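Side-chain contacts in enoyl-CoA hydratase (Mycobacterium tuberculosis, PDB 5KJP), which probably catalyses the reversible hydration of 2-trans-enoyl-CoA thioesters to 3-hydroxyacyl-CoA in fatty acid metabolism, as a member of the crotonase superfamily: residues V87-E90 with G91-L94; V186-E189 with P190-L194; T229-A232 with E233-K236; G250-A253 with F254-R258. All coordinates share one frame; numbering follows the deposited sequence.

Contact 1: residues V87-E90 with G91-L94; sequences VVVE and GRGL
V89 and G93 face each other across a short, weakly bonded beta hairpin made of residues 88-89 and 93-94. They form an antiparallel hydrogen-bonded pair. V89 N donates to G93 O at 3.0 Å, and the donor stands above the carbonyl plane, 37° out of it. In return G93 N reaches V89 O at 2.7 Å, this time in the carbonyl plane. V89 O takes a second donor, R92 N, at 2.9 Å and tilted from the plane. One carbonyl oxygen thus grips two successive amides. R92 and G93 together sit opposite V89, which makes this a classic beta bulge, placed directly after the turn at E90 and G91. Both glycines have positive phi. G91 has a phi of 90°, a backbone conformation that favours glycine.

The side-chain contact is small. V87 and L94 lie side by side and point the same way. V87 CG1, held anti to the backbone N (chi1 -173°), is the branch that touches L94 CD1 at 3.6 Å. V88 CG1 rests over the glycine backbone, 4.0 Å from G93 CA. V88 also turns its CA-H to G93 O, at 3.6 Å between V88 CA and that oxygen.

The R92 chain runs extended from CG to NE and leads away from the hairpin. Its NH2 forms a salt bridge with D52, which lies on helix 41-56. V89 packs on S44 of the same helix, and V87 O accepts a hydrogen bond from S44 OG.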
ATOM      1  N   VAL A  87      -1.258 -31.778   7.298  1.00 28.54           N
ATOM      2  CA  VAL A  87      -2.020 -30.716   6.658  1.00 29.05           C
ATOM      3  C   VAL A  87      -1.112 -29.624   6.112  1.00 30.68           C
ATOM      4  O   VAL A  87      -1.231 -29.232   4.949  1.00 35.02           O
ATOM      5  CB  VAL A  87      -3.029 -30.084   7.633  1.00 24.69           C
ATOM      6  CG1 VAL A  87      -3.929 -29.109   6.886  1.00 24.85           C
ATOM      7  CG2 VAL A  87      -3.855 -31.162   8.306  1.00 20.76           C
ATOM      8  N   VAL A  88      -0.213 -29.121   6.950  1.00 27.86           N
ATOM      9  CA  VAL A  88       0.732 -28.102   6.506  1.00 31.12           C
ATOM     10  C   VAL A  88       1.968 -28.791   5.951  1.00 36.66           C
ATOM     11  O   VAL A  88       2.833 -29.241   6.701  1.00 35.18           O
ATOM     12  CB  VAL A  88       1.129 -27.139   7.638  1.00 34.47           C
ATOM     13  CG1 VAL A  88       2.066 -26.060   7.107  1.00 30.68           C
ATOM     14  CG2 VAL A  88      -0.114 -26.506   8.255  1.00 39.88           C
ATOM     15  N   VAL A  89       2.037 -28.880   4.629  1.00 33.34           N
ATOM     16  CA  VAL A  89       3.066 -29.675   3.970  1.00 36.53           C
ATOM     17  C   VAL A  89       4.344 -28.877   3.719  1.00 39.63           C
ATOM     18  O   VAL A  89       4.304 -27.777   3.167  1.00 32.51           O
ATOM     19  CB  VAL A  89       2.544 -30.235   2.636  1.00 36.90           C
ATOM     20  CG1 VAL A  89       3.654 -30.957   1.881  1.00 36.29           C
ATOM     21  CG2 VAL A  89       1.355 -31.155   2.887  1.00 36.72           C
ATOM     22  N   GLU A  90       5.476 -29.443   4.129  1.00 37.81           N
ATOM     23  CA  GLU A  90       6.781 -28.825   3.915  1.00 38.63           C
ATOM     24  C   GLU A  90       6.980 -28.447   2.445  1.00 35.13           C
ATOM     25  O   GLU A  90       6.794 -29.272   1.550  1.00 34.94           O
ATOM     26  CB  GLU A  90       7.893 -29.772   4.379  1.00 52.80           C
ATOM     27  CG  GLU A  90       9.080 -29.083   5.026  1.00 65.91           C
ATOM     28  CD  GLU A  90      10.006 -28.440   4.015  1.00 81.02           C
ATOM     29  OE1 GLU A  90      10.719 -29.182   3.305  1.00 86.46           O
ATOM     30  OE2 GLU A  90      10.020 -27.192   3.929  1.00 87.05           O
ATOM     31  N   GLY A  91       7.327 -27.188   2.201  1.00 34.75           N
ATOM     32  CA  GLY A  91       7.564 -26.716   0.848  1.00 30.48           C
ATOM     33  C   GLY A  91       6.331 -26.169   0.150  1.00 28.64           C
ATOM     34  O   GLY A  91       6.436 -25.565  -0.914  1.00 31.66           O
ATOM     35  N   ARG A  92       5.159 -26.369   0.741  1.00 29.59           N
ATOM     36  CA  ARG A  92       3.914 -25.963   0.091  1.00 26.31           C
ATOM     37  C   ARG A  92       2.990 -25.198   1.029  1.00 23.44           C
ATOM     38  O   ARG A  92       2.214 -24.354   0.585  1.00 24.63           O
ATOM     39  CB  ARG A  92       3.172 -27.183  -0.459  1.00 31.19           C
ATOM     40  CG  ARG A  92       3.894 -27.925  -1.576  1.00 38.41           C
ATOM     41  CD  ARG A  92       3.087 -29.145  -1.999  1.00 46.03           C
ATOM     42  NE  ARG A  92       3.728 -29.924  -3.061  1.00 45.80           N
ATOM     43  CZ  ARG A  92       3.661 -29.629  -4.357  1.00 47.25           C
ATOM     44  NH1 ARG A  92       2.991 -28.560  -4.772  1.00 34.55           N
ATOM     45  NH2 ARG A  92       4.270 -30.407  -5.243  1.00 45.83           N
ATOM     46  N   GLY A  93       3.061 -25.512   2.318  1.00 26.18           N
ATOM     47  CA  GLY A  93       2.209 -24.880   3.311  1.00 22.23           C
ATOM     48  C   GLY A  93       0.814 -25.480   3.348  1.00 27.30           C
ATOM     49  O   GLY A  93       0.636 -26.693   3.206  1.00 26.34           O
ATOM     50  N   LEU A  94      -0.182 -24.624   3.548  1.00 22.18           N
ATOM     51  CA  LEU A  94      -1.566 -25.058   3.560  1.00 19.28           C
ATOM     52  C   LEU A  94      -2.040 -25.163   2.122  1.00 19.86           C
ATOM     53  O   LEU A  94      -2.535 -24.194   1.546  1.00 21.88           O
ATOM     54  CB  LEU A  94      -2.440 -24.085   4.360  1.00 22.33           C
ATOM     55  CG  LEU A  94      -3.836 -24.571   4.757  1.00 27.23           C
ATOM     56  CD1 LEU A  94      -3.739 -25.676   5.804  1.00 22.68           C
ATOM     57  CD2 LEU A  94      -4.705 -23.411   5.252  1.00 25.35           C
TER

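Contact 2: residues V186-E189 with P190-L194; sequences VLAE and PGTAL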
ATOM      1  N   VAL A 186     -13.610  -8.017  -7.431  1.00 14.43           N
ATOM      2  CA  VAL A 186     -14.958  -8.006  -7.972  1.00 15.39           C
ATOM      3  C   VAL A 186     -15.955  -8.448  -6.910  1.00 14.75           C
ATOM      4  O   VAL A 186     -15.802  -9.519  -6.317  1.00 15.29           O
ATOM      5  CB  VAL A 186     -15.071  -8.945  -9.206  1.00 22.40           C
ATOM      6  CG1 VAL A 186     -16.526  -9.044  -9.691  1.00 21.58           C
ATOM      7  CG2 VAL A 186     -14.137  -8.478 -10.329  1.00 26.63           C
ATOM      8  N   LEU A 187     -16.957  -7.614  -6.653  1.00 15.75           N
ATOM      9  CA  LEU A 187     -18.071  -8.002  -5.798  1.00 15.34           C
ATOM     10  C   LEU A 187     -19.152  -8.638  -6.650  1.00 23.25           C
ATOM     11  O   LEU A 187     -19.565  -8.064  -7.658  1.00 24.03           O
ATOM     12  CB  LEU A 187     -18.644  -6.801  -5.053  1.00 19.96           C
ATOM     13  CG  LEU A 187     -17.915  -6.313  -3.810  1.00 18.75           C
ATOM     14  CD1 LEU A 187     -18.535  -4.989  -3.370  1.00 26.08           C
ATOM     15  CD2 LEU A 187     -18.002  -7.366  -2.703  1.00 16.24           C
ATOM     16  N   ALA A 188     -19.604  -9.818  -6.247  1.00 17.85           N
ATOM     17  CA  ALA A 188     -20.615 -10.546  -7.002  1.00 18.64           C
ATOM     18  C   ALA A 188     -21.897 -10.677  -6.194  1.00 20.95           C
ATOM     19  O   ALA A 188     -21.873 -10.605  -4.966  1.00 19.01           O
ATOM     20  CB  ALA A 188     -20.091 -11.929  -7.398  1.00 14.00           C
ATOM     21  N   GLU A 189     -23.022 -10.847  -6.887  1.00 17.79           N
ATOM     22  CA  GLU A 189     -24.267 -11.199  -6.217  1.00 23.00           C
ATOM     23  C   GLU A 189     -24.051 -12.534  -5.511  1.00 17.60           C
ATOM     24  O   GLU A 189     -23.305 -13.379  -6.010  1.00 16.61           O
ATOM     25  CB  GLU A 189     -25.434 -11.287  -7.210  1.00 26.43           C
ATOM     26  CG  GLU A 189     -25.880  -9.941  -7.780  1.00 33.87           C
ATOM     27  CD  GLU A 189     -26.154  -8.924  -6.695  1.00 39.70           C
ATOM     28  OE1 GLU A 189     -26.924  -9.242  -5.766  1.00 55.45           O
ATOM     29  OE2 GLU A 189     -25.588  -7.812  -6.761  1.00 48.77           O
ATOM     30  N   PRO A 190     -24.669 -12.711  -4.333  1.00 19.81           N
ATOM     31  CA  PRO A 190     -24.572 -13.973  -3.587  1.00 21.74           C
ATOM     32  C   PRO A 190     -24.865 -15.187  -4.467  1.00 23.25           C
ATOM     33  O   PRO A 190     -25.877 -15.212  -5.172  1.00 18.44           O
ATOM     34  CB  PRO A 190     -25.631 -13.812  -2.497  1.00 22.52           C
ATOM     35  CG  PRO A 190     -25.655 -12.339  -2.245  1.00 27.03           C
ATOM     36  CD  PRO A 190     -25.441 -11.696  -3.595  1.00 25.29           C
ATOM     37  N   GLY A 191     -23.965 -16.164  -4.449  1.00 18.25           N
ATOM     38  CA  GLY A 191     -24.148 -17.369  -5.238  1.00 17.45           C
ATOM     39  C   GLY A 191     -23.589 -17.297  -6.651  1.00 17.01           C
ATOM     40  O   GLY A 191     -23.625 -18.289  -7.378  1.00 18.49           O
ATOM     41  N   THR A 192     -23.076 -16.138  -7.049  1.00 15.92           N
ATOM     42  CA  THR A 192     -22.609 -15.969  -8.424  1.00 14.17           C
ATOM     43  C   THR A 192     -21.121 -15.643  -8.508  1.00 16.14           C
ATOM     44  O   THR A 192     -20.640 -15.243  -9.568  1.00 16.16           O
ATOM     45  CB  THR A 192     -23.388 -14.847  -9.166  1.00 18.66           C
ATOM     46  OG1 THR A 192     -23.011 -13.567  -8.645  1.00 18.54           O
ATOM     47  CG2 THR A 192     -24.903 -15.037  -9.033  1.00 18.17           C
ATOM     48  N   ALA A 193     -20.390 -15.808  -7.407  1.00 15.04           N
ATOM     49  CA  ALA A 193     -18.965 -15.465  -7.406  1.00 14.08           C
ATOM     50  C   ALA A 193     -18.180 -16.278  -8.435  1.00 15.32           C
ATOM     51  O   ALA A 193     -17.314 -15.737  -9.125  1.00 14.19           O
ATOM     52  CB  ALA A 193     -18.363 -15.649  -6.014  1.00 14.15           C
ATOM     53  N   LEU A 194     -18.489 -17.567  -8.562  1.00 15.04           N
ATOM     54  CA  LEU A 194     -17.771 -18.404  -9.521  1.00 14.23           C
ATOM     55  C   LEU A 194     -17.984 -17.926 -10.967  1.00 16.99           C
ATOM     56  O   LEU A 194     -17.037 -17.867 -11.748  1.00 16.67           O
ATOM     57  CB  LEU A 194     -18.194 -19.869  -9.380  1.00 15.22           C
ATOM     58  CG  LEU A 194     -17.574 -20.866 -10.363  1.00 15.47           C
ATOM     59  CD1 LEU A 194     -16.054 -20.725 -10.398  1.00 17.10           C
ATOM     60  CD2 LEU A 194     -17.975 -22.290  -9.997  1.00 21.68           C
TER
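T192 folds back over the turn that joins strand 186-188 to helix 193-205, and its side chain meets E189. T192 CB lies 3.5 Å from E189 O. At CB the chain forks. The methyl branch stays near the same oxygen, T192 CG2 to E189 O 3.8 Å. The hydroxyl branch does the bonding: T192 OG1 donates to E189 O at 2.7 Å. OG1 sits between the backbone N and the carbonyl carbon (chi1 71°), which turns it to the carbonyl that the backbone N also uses. T192 N donates to E189 O at 3.0 Å. Both donors come from the same face of the carbonyl plane, so E189 O is held twice by one residue.

OG1 has apolar neighbours as well. A188 CB is 3.6 Å from T192 OG1, and E189 CB is equally close to it. A188 CB also lies 3.7 Å from A193 CA.

Outside the turn, E110 accepts hydrogen bonds from G191 N and A193 N through its two carboxylate oxygens. A188 pairs through its backbone with A129 of strand 126-130 and with R131 just after it. T192 holds the N-cap position of the helix, though its side chain makes no capping bond. The bond from T192 N to E189 O closes a type II beta turn over P190 and G191, and G191 takes the positive phi typical of its third position.

Contact 3: residues T229-A232 with E233-K236; sequences TMFA and EQMK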
ATOM      1  N   THR A 229      17.867  -1.626  -8.778  1.00 27.14           N
ATOM      2  CA  THR A 229      18.046  -2.813  -9.608  1.00 31.22           C
ATOM      3  C   THR A 229      16.782  -3.254 -10.339  1.00 23.37           C
ATOM      4  O   THR A 229      16.853  -4.120 -11.212  1.00 27.06           O
ATOM      5  CB  THR A 229      18.558  -4.019  -8.781  1.00 34.98           C
ATOM      6  OG1 THR A 229      17.556  -4.430  -7.840  1.00 35.60           O
ATOM      7  CG2 THR A 229      19.844  -3.661  -8.044  1.00 33.92           C
HETATM    8  N   MSE A 230      15.636  -2.663 -10.002  1.00 23.93           N
HETATM    9  CA  MSE A 230      14.355  -3.202 -10.463  1.00 23.29           C
HETATM   10  C   MSE A 230      14.218  -3.231 -11.991  1.00 23.80           C
HETATM   11  O   MSE A 230      13.696  -4.197 -12.544  1.00 25.64           O
HETATM   12  CB  MSE A 230      13.179  -2.437  -9.823  1.00 21.58           C
HETATM   13  CG  MSE A 230      13.137  -0.921 -10.017  1.00 26.41           C
HETATM   14 SE   MSE A 230      11.588  -0.125  -9.075  0.51 30.80          SE
HETATM   15  CE  MSE A 230      11.441   1.545 -10.079  1.00 34.14           C
ATOM     16  N   PHE A 231      14.701  -2.206 -12.681  1.00 23.74           N
ATOM     17  CA  PHE A 231      14.574  -2.195 -14.134  1.00 24.28           C
ATOM     18  C   PHE A 231      15.467  -3.242 -14.810  1.00 25.78           C
ATOM     19  O   PHE A 231      15.058  -3.869 -15.790  1.00 23.92           O
ATOM     20  CB  PHE A 231      14.865  -0.799 -14.690  1.00 22.65           C
ATOM     21  CG  PHE A 231      13.651   0.095 -14.742  1.00 22.03           C
ATOM     22  CD1 PHE A 231      12.717  -0.043 -15.760  1.00 19.81           C
ATOM     23  CD2 PHE A 231      13.437   1.059 -13.766  1.00 26.27           C
ATOM     24  CE1 PHE A 231      11.592   0.773 -15.811  1.00 19.04           C
ATOM     25  CE2 PHE A 231      12.315   1.879 -13.811  1.00 28.15           C
ATOM     26  CZ  PHE A 231      11.390   1.733 -14.833  1.00 20.70           C
ATOM     27  N   ALA A 232      16.674  -3.444 -14.283  1.00 23.68           N
ATOM     28  CA  ALA A 232      17.579  -4.458 -14.835  1.00 23.46           C
ATOM     29  C   ALA A 232      17.062  -5.877 -14.561  1.00 24.59           C
ATOM     30  O   ALA A 232      17.131  -6.751 -15.426  1.00 26.69           O
ATOM     31  CB  ALA A 232      18.984  -4.279 -14.273  1.00 25.01           C
ATOM     32  N   GLU A 233      16.539  -6.100 -13.360  1.00 24.05           N
ATOM     33  CA  GLU A 233      15.916  -7.376 -13.020  1.00 28.43           C
ATOM     34  C   GLU A 233      14.698  -7.647 -13.901  1.00 28.06           C
ATOM     35  O   GLU A 233      14.480  -8.770 -14.359  1.00 24.62           O
ATOM     36  CB  GLU A 233      15.509  -7.399 -11.544  1.00 27.99           C
ATOM     37  CG  GLU A 233      16.669  -7.301 -10.562  1.00 31.51           C
ATOM     38  CD  GLU A 233      17.449  -8.600 -10.428  1.00 45.34           C
ATOM     39  OE1 GLU A 233      17.286  -9.500 -11.280  1.00 41.56           O
ATOM     40  OE2 GLU A 233      18.226  -8.719  -9.458  1.00 59.81           O
ATOM     41  N   GLN A 234      13.911  -6.602 -14.138  1.00 22.51           N
ATOM     42  CA  GLN A 234      12.732  -6.705 -14.986  1.00 24.51           C
ATOM     43  C   GLN A 234      13.082  -7.070 -16.430  1.00 25.67           C
ATOM     44  O   GLN A 234      12.399  -7.880 -17.059  1.00 22.29           O
ATOM     45  CB  GLN A 234      11.948  -5.387 -14.959  1.00 19.48           C
ATOM     46  CG  GLN A 234      10.720  -5.398 -15.845  1.00 20.39           C
ATOM     47  CD  GLN A 234       9.977  -4.079 -15.825  1.00 22.19           C
ATOM     48  OE1 GLN A 234       8.873  -3.992 -15.291  1.00 20.45           O
ATOM     49  NE2 GLN A 234      10.577  -3.045 -16.411  1.00 19.64           N
HETATM   50  N   MSE A 235      14.151  -6.461 -16.941  1.00 24.01           N
HETATM   51  CA  MSE A 235      14.595  -6.658 -18.319  1.00 21.41           C
HETATM   52  C   MSE A 235      14.823  -8.133 -18.658  1.00 22.50           C
HETATM   53  O   MSE A 235      14.502  -8.583 -19.758  1.00 24.89           O
HETATM   54  CB  MSE A 235      15.882  -5.862 -18.571  1.00 21.96           C
HETATM   55  CG  MSE A 235      16.376  -5.899 -20.009  1.00 30.74           C
HETATM   56 SE   MSE A 235      15.041  -5.274 -21.285  0.57 35.02          SE
HETATM   57  CE  MSE A 235      15.180  -3.361 -20.952  1.00 40.15           C
ATOM     58  N   LYS A 236      15.379  -8.879 -17.707  1.00 27.27           N
ATOM     59  CA  LYS A 236      15.664 -10.301 -17.905  1.00 27.59           C
ATOM     60  C   LYS A 236      14.385 -11.088 -18.168  1.00 22.69           C
ATOM     61  O   LYS A 236      14.383 -12.081 -18.896  1.00 22.57           O
ATOM     62  CB  LYS A 236      16.379 -10.883 -16.688  1.00 25.97           C
ATOM     63  CG  LYS A 236      17.658 -10.161 -16.298  1.00 35.79           C
ATOM     64  CD  LYS A 236      18.111 -10.605 -14.914  1.00 46.33           C
ATOM     65  CE  LYS A 236      19.441  -9.979 -14.527  1.00 54.78           C
ATOM     66  NZ  LYS A 236      19.702 -10.114 -13.065  1.00 62.95           N
TER
HETATM   67  O   HOH W   1      13.257  -3.360 -17.734  1.00 22.31           O
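T229 O and E233 N meet in the first turn of helix 230-242, near the C-terminal end of the crotonase chain. Three backbone bonds of the i to i+4 alpha-helical kind build this turn. E233 N donates to T229 O at 2.9 Å. Q234 N reaches M230 O, and M235 N reaches F231 O. The polar end of T229 is turned outside the turn, where its OG1 is hydrogen-bonded to S226.

Side chains also touch without bonding. T229 and E233 lie side by side, pointing the same way, and E233 CG presses on the backbone at 3.3 Å from T229 O. F231 and Q234 also run side by side. Q234 NE2 approaches F231 CD1 obliquely at 3.7 Å, and the ring and amide planes stand 84° apart. W225 of the same chain touches M230, E233 and Q234. M230 and M235 are modelled as selenomethionine. A second subunit packs on this region: its L152 meets M230, its E98 meets F231 and its G147 meets Q234.

An ion pair lies within 233-236. E233 bends at chi2 (-76°), and its OE1 meets K236 NZ. K236 NZ donates to E233 OE1 at 3.1 Å, from above the carboxylate plane. The K236 chain is extended beyond CG, and its CG passes 3.6 Å from A232 O.

A water joins the backbone to the amide: it donates to F231 O at 2.7 Å and accepts from Q234 NE2 at 3.0 Å.

Contact 4: residues G250-A253 with F254-R258; sequences GAIA and FAERR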
ATOM      1  N   GLY A 250       0.753 -11.139 -31.838  1.00 18.83           N
ATOM      2  CA  GLY A 250      -0.009 -10.078 -31.212  1.00 19.15           C
ATOM      3  C   GLY A 250       0.006  -8.821 -32.055  1.00 21.58           C
ATOM      4  O   GLY A 250      -1.015  -8.146 -32.200  1.00 21.79           O
ATOM      5  N   ALA A 251       1.166  -8.511 -32.629  1.00 19.45           N
ATOM      6  CA  ALA A 251       1.308  -7.317 -33.455  1.00 22.01           C
ATOM      7  C   ALA A 251       0.553  -7.478 -34.775  1.00 22.94           C
ATOM      8  O   ALA A 251      -0.110  -6.550 -35.236  1.00 22.52           O
ATOM      9  CB  ALA A 251       2.779  -7.022 -33.715  1.00 23.16           C
ATOM     10  N   ILE A 252       0.665  -8.661 -35.374  1.00 20.83           N
ATOM     11  CA  ILE A 252      -0.028  -8.969 -36.619  1.00 21.89           C
ATOM     12  C   ILE A 252      -1.539  -8.902 -36.432  1.00 22.98           C
ATOM     13  O   ILE A 252      -2.248  -8.270 -37.221  1.00 23.75           O
ATOM     14  CB  ILE A 252       0.345 -10.373 -37.143  1.00 22.09           C
ATOM     15  CG1 ILE A 252       1.807 -10.413 -37.595  1.00 24.37           C
ATOM     16  CG2 ILE A 252      -0.571 -10.776 -38.288  1.00 30.62           C
ATOM     17  CD1 ILE A 252       2.084  -9.604 -38.835  1.00 39.14           C
ATOM     18  N   ALA A 253      -2.021  -9.560 -35.380  1.00 21.98           N
ATOM     19  CA  ALA A 253      -3.451  -9.639 -35.111  1.00 22.91           C
ATOM     20  C   ALA A 253      -4.054  -8.258 -34.891  1.00 28.70           C
ATOM     21  O   ALA A 253      -5.109  -7.940 -35.441  1.00 28.19           O
ATOM     22  CB  ALA A 253      -3.710 -10.521 -33.904  1.00 24.78           C
ATOM     23  N   PHE A 254      -3.372  -7.440 -34.093  1.00 22.90           N
ATOM     24  CA  PHE A 254      -3.828  -6.085 -33.822  1.00 25.20           C
ATOM     25  C   PHE A 254      -3.909  -5.261 -35.107  1.00 29.67           C
ATOM     26  O   PHE A 254      -4.894  -4.562 -35.344  1.00 32.50           O
ATOM     27  CB  PHE A 254      -2.905  -5.397 -32.812  1.00 30.96           C
ATOM     28  CG  PHE A 254      -3.542  -4.235 -32.110  1.00 47.39           C
ATOM     29  CD1 PHE A 254      -3.954  -4.347 -30.793  1.00 45.53           C
ATOM     30  CD2 PHE A 254      -3.754  -3.034 -32.775  1.00 62.15           C
ATOM     31  CE1 PHE A 254      -4.548  -3.279 -30.144  1.00 56.38           C
ATOM     32  CE2 PHE A 254      -4.352  -1.963 -32.133  1.00 63.78           C
ATOM     33  CZ  PHE A 254      -4.745  -2.085 -30.816  1.00 59.55           C
ATOM     34  N   ALA A 255      -2.871  -5.350 -35.933  1.00 26.84           N
ATOM     35  CA  ALA A 255      -2.819  -4.603 -37.184  1.00 28.87           C
ATOM     36  C   ALA A 255      -3.926  -5.043 -38.136  1.00 36.81           C
ATOM     37  O   ALA A 255      -4.393  -4.260 -38.966  1.00 35.16           O
ATOM     38  CB  ALA A 255      -1.453  -4.767 -37.848  1.00 31.29           C
ATOM     39  N   GLU A 256      -4.351  -6.296 -38.007  1.00 28.73           N
ATOM     40  CA  GLU A 256      -5.389  -6.840 -38.874  1.00 30.92           C
ATOM     41  C   GLU A 256      -6.763  -6.822 -38.197  1.00 34.90           C
ATOM     42  O   GLU A 256      -7.728  -7.372 -38.727  1.00 30.63           O
ATOM     43  CB  GLU A 256      -5.018  -8.259 -39.310  1.00 28.33           C
ATOM     44  CG  GLU A 256      -3.747  -8.311 -40.151  1.00 27.61           C
ATOM     45  CD  GLU A 256      -3.357  -9.722 -40.564  1.00 28.29           C
ATOM     46  OE1 GLU A 256      -3.953 -10.690 -40.048  1.00 27.93           O
ATOM     47  OE2 GLU A 256      -2.452  -9.858 -41.411  1.00 29.08           O
ATOM     48  N   ARG A 257      -6.836  -6.176 -37.033  1.00 28.56           N
ATOM     49  CA  ARG A 257      -8.080  -6.037 -36.266  1.00 33.34           C
ATOM     50  C   ARG A 257      -8.819  -7.354 -36.050  1.00 38.14           C
ATOM     51  O   ARG A 257     -10.028  -7.430 -36.259  1.00 42.83           O
ATOM     52  CB  ARG A 257      -9.031  -5.054 -36.948  1.00 37.77           C
ATOM     53  CG  ARG A 257      -8.509  -3.642 -37.078  1.00 42.64           C
ATOM     54  CD  ARG A 257      -9.605  -2.745 -37.623  1.00 53.61           C
ATOM     55  NE  ARG A 257      -9.088  -1.476 -38.118  1.00 61.65           N
ATOM     56  CZ  ARG A 257      -8.683  -1.277 -39.368  1.00 63.75           C
ATOM     57  NH1 ARG A 257      -8.729  -2.270 -40.247  1.00 58.02           N
ATOM     58  NH2 ARG A 257      -8.228  -0.088 -39.737  1.00 62.91           N
ATOM     59  N   ARG A 258      -8.099  -8.391 -35.645  1.00 33.01           N
ATOM     60  CA  ARG A 258      -8.733  -9.672 -35.372  1.00 37.57           C
ATOM     61  C   ARG A 258      -8.066 -10.342 -34.180  1.00 31.40           C
ATOM     62  O   ARG A 258      -7.041  -9.871 -33.693  1.00 26.57           O
ATOM     63  CB  ARG A 258      -8.688 -10.570 -36.612  1.00 36.73           C
ATOM     64  CG  ARG A 258      -7.339 -10.635 -37.308  1.00 34.06           C
ATOM     65  CD  ARG A 258      -6.473 -11.740 -36.739  1.00 37.63           C
ATOM     66  NE  ARG A 258      -5.247 -11.939 -37.510  1.00 33.93           N
ATOM     67  CZ  ARG A 258      -4.266 -12.755 -37.140  1.00 34.13           C
ATOM     68  NH1 ARG A 258      -4.369 -13.445 -36.010  1.00 29.84           N
ATOM     69  NH2 ARG A 258      -3.186 -12.883 -37.895  1.00 35.45           N
TER
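R258 returns over A253 at the C-terminal end of helix 245-255, where a Schellman motif ends the helix. The R258 guanidinium lies flat against the helix. A253 CA sits over the centre of one face, 3.7 Å above the plane. R258 NH1 is 3.7 Å from A253 CB. Next to it, I252 CG2 approaches R258 NH2 obliquely at 3.4 Å. The same I252 methyl touches the carboxylate carbon of E256, whose chain runs beside it and points the same way.

E256 fixes the rotation of the arginine. R258 grips it side-on, with NE and NH2 both bonded to the single atom OE1. R258 NE donates to E256 OE1 at 3.1 Å, meeting it on the anti side. R258 NH2 meets that oxygen from above the carboxylate plane. OE1 lies at the edge of the guanidinium, in its plane. The third nitrogen, R258 NH1, forms a salt bridge with E249, one turn before A253 in the helix. These two carboxylates would probably offset the positive charge.

Side-chain torsions and the helix-ending turn together bring the guanidinium back over A253. CG stands between the backbone N and the carbonyl carbon (chi1 47°), and the chain bends at chi2 (89°). R257 is the C-prime residue, with positive phi, and R257 N donates to F254 O. The final regular helical bonds include E256 N to I252 O. F254 turns outward to a cation-pi contact with R142 of a second subunit. The Schellman bond is nearly straight: R258 N donates to A253 O at 3.0 Å, with 174° at the hydrogen.

How the contacts relate
From the N terminus, each contact is complete before the next opens, so none nest or cross. Contact 1 closes the hairpin 88-89/93-94, beside helix 41-56. Contact 2 closes the turn that leads from strand 186-188, an outermost strand of the six-stranded sheet, into helix 193-205. The two lie on opposite sides of the chain's centre, with centres about 29 Å apart. Contacts 3 and 4 lie at the ends of successive helices near the C terminus: contact 3 starts helix 230-242, and contact 4 ends helix 245-255. Their nearest atoms are about 18 Å apart. Both reach a second subunit, whereas contacts 1 and 2 touch no other chain of the assembly.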